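Local coordinates for protein glutamate--cysteine ligase GshA (Methylobacillus flagellatus KT, PDB 3K1T) that probably acts as a ligase joining glutamate to cysteine to make gamma-glutamylcysteine, at residues Ile281-Ala286 and Ile326-Val331. Residues are numbered along the deposited sequence; the frame is centred on the assembly and turned at random. Where two conformers were deposited one is given.
Sequences IVKADA and ILQEGV
Lys283 leans over Ile326 and on toward Gln328, its CD 4.2 Å from Ile326 CB and its CE 3.7 Å from Gln328 OE1. A bend at the last torsion (chi4 -86°) turns NZ aside, and the ammonium group reaches the amide through a water: NZ donates to it at 2.9 Å, and the same water donates to Gln328 OE1 at 2.7 Å. Gln328 stands up to this bridge because CG lies anti to the backbone N (chi1 -169°) and the chain stays extended beyond it. With an alanine at Lys283 the water is likely to lose its ammonium donor, and Ile326 CB the methylene that lies against it. Ile281 completes this face of the sheet, with CG1 4.2 Å from Gly330 CA. Beneath these side chains the backbones pair as antiparallel strands: Ile281 and Gln328 exchange two hydrogen bonds, as do Lys283 and Ile326, all nearly straight. Val282 and Leu327 form the non-hydrogen-bonded pair between them, where Leu327 CA also approaches Ile281 O at 3.4 Å. These are the two central strands of a four-stranded antiparallel sheet, edged by 237-241 and 291-296. On the face of Val282 and Leu327, Leu327 packs against Leu254, Val258 and Leu261 of helix 251-272; on the Lys283 face Phe212 of helix 210-226 touches Ile326 and Gln328. Farther along, Asp285 forms a salt bridge with Lys208, and Glu329 one with Lys56.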
loop_
_atom_site.group_PDB
_atom_site.type_symbol
_atom_site.label_atom_id
_atom_site.label_comp_id
_atom_site.label_asym_id
_atom_site.label_seq_id
_atom_site.Cartn_x
_atom_site.Cartn_y
_atom_site.Cartn_z
ATOM N N ILE A 281 22.959 -28.766 -6.340
ATOM C CA ILE A 281 21.695 -29.141 -6.927
ATOM C C ILE A 281 21.960 -29.212 -8.438
ATOM O O ILE A 281 22.429 -28.251 -9.037
ATOM C CB ILE A 281 20.587 -28.119 -6.644
ATOM C CG1 ILE A 281 20.436 -27.867 -5.134
ATOM C CG2 ILE A 281 19.211 -28.579 -7.237
ATOM C CD1 ILE A 281 19.501 -26.660 -4.817
ATOM N N VAL A 282 21.666 -30.367 -9.023
ATOM C CA VAL A 282 21.786 -30.616 -10.466
ATOM C C VAL A 282 20.397 -30.557 -11.082
ATOM O O VAL A 282 19.512 -31.358 -10.740
ATOM C CB VAL A 282 22.459 -31.967 -10.763
ATOM C CG1 VAL A 282 22.715 -32.140 -12.282
ATOM C CG2 VAL A 282 23.779 -32.125 -9.954
ATOM N N LYS A 283 20.203 -29.578 -11.967
ATOM C CA LYS A 283 18.905 -29.327 -12.604
ATOM C C LYS A 283 18.999 -29.630 -14.125
ATOM O O LYS A 283 19.682 -28.907 -14.838
ATOM C CB LYS A 283 18.482 -27.867 -12.403
ATOM C CG LYS A 283 18.502 -27.326 -10.930
ATOM C CD LYS A 283 18.678 -25.753 -10.875
ATOM C CE LYS A 283 18.540 -25.145 -9.445
ATOM N NZ LYS A 283 17.057 -24.846 -9.107
ATOM N N ALA A 284 18.323 -30.681 -14.597
ATOM C CA ALA A 284 18.312 -31.026 -16.029
ATOM C C ALA A 284 17.056 -30.382 -16.621
ATOM O O ALA A 284 15.945 -30.792 -16.267
ATOM C CB ALA A 284 18.280 -32.539 -16.225
ATOM N N ASP A 285 17.227 -29.373 -17.465
ATOM C CA ASP A 285 16.105 -28.639 -18.071
ATOM C C ASP A 285 15.719 -29.223 -19.440
ATOM O O ASP A 285 16.515 -29.174 -20.368
ATOM C CB ASP A 285 16.472 -27.184 -18.279
ATOM C CG ASP A 285 15.323 -26.369 -18.937
ATOM O OD1 ASP A 285 14.144 -26.756 -18.818
ATOM O OD2 ASP A 285 15.627 -25.341 -19.560
ATOM N N ALA A 286 14.525 -29.797 -19.517
ATOM C CA ALA A 286 13.989 -30.353 -20.756
ATOM C C ALA A 286 12.846 -29.484 -21.311
ATOM O O ALA A 286 11.969 -29.965 -22.021
ATOM C CB ALA A 286 13.563 -31.816 -20.571
ATOM N N ILE A 326 21.935 -27.155 -15.259
ATOM C CA ILE A 326 22.375 -26.102 -14.356
ATOM C C ILE A 326 22.815 -26.752 -13.048
ATOM O O ILE A 326 22.103 -27.599 -12.499
ATOM C CB ILE A 326 21.227 -25.064 -14.078
ATOM C CG1 ILE A 326 20.754 -24.439 -15.392
ATOM C CG2 ILE A 326 21.740 -23.942 -13.113
ATOM C CD1 ILE A 326 19.349 -23.884 -15.384
ATOM N N LEU A 327 24.006 -26.376 -12.595
ATOM C CA LEU A 327 24.547 -26.838 -11.330
ATOM C C LEU A 327 24.563 -25.658 -10.384
ATOM O O LEU A 327 25.142 -24.631 -10.699
ATOM C CB LEU A 327 25.964 -27.367 -11.535
ATOM C CG LEU A 327 26.059 -28.571 -12.471
ATOM C CD1 LEU A 327 26.188 -28.125 -13.925
ATOM C CD2 LEU A 327 27.235 -29.484 -12.057
ATOM N N GLN A 328 23.895 -25.781 -9.238
ATOM C CA GLN A 328 23.851 -24.663 -8.296
ATOM C C GLN A 328 24.338 -25.104 -6.904
ATOM O O GLN A 328 24.003 -26.176 -6.438
ATOM C CB GLN A 328 22.443 -24.085 -8.195
ATOM C CG GLN A 328 22.393 -22.738 -7.427
ATOM C CD GLN A 328 20.982 -22.217 -7.197
ATOM O OE1 GLN A 328 20.064 -22.985 -6.908
ATOM N NE2 GLN A 328 20.808 -20.893 -7.347
ATOM N N GLU A 329 25.118 -24.241 -6.261
ATOM C CA GLU A 329 25.431 -24.379 -4.848
ATOM C C GLU A 329 24.131 -24.530 -4.049
ATOM O O GLU A 329 23.240 -23.686 -4.154
ATOM C CB GLU A 329 26.195 -23.140 -4.376
ATOM C CG GLU A 329 26.292 -22.972 -2.844
ATOM C CD GLU A 329 26.888 -21.644 -2.416
ATOM O OE1 GLU A 329 27.565 -20.969 -3.246
ATOM O OE2 GLU A 329 26.706 -21.289 -1.215
ATOM N N GLY A 330 24.028 -25.607 -3.294
ATOM C CA GLY A 330 22.900 -25.821 -2.393
ATOM C C GLY A 330 23.057 -24.948 -1.154
ATOM O O GLY A 330 24.186 -24.735 -0.701
ATOM N N VAL A 331 21.943 -24.415 -0.650
ATOM C CA VAL A 331 21.942 -23.541 0.553
ATOM C C VAL A 331 21.149 -24.261 1.618
ATOM O O VAL A 331 20.084 -24.798 1.346
ATOM C CB VAL A 331 21.310 -22.180 0.236
ATOM C CG1 VAL A 331 21.359 -21.235 1.488
ATOM C CG2 VAL A 331 22.034 -21.538 -0.988
HETATM O O HOH W 1 17.431 -23.384 -6.643
#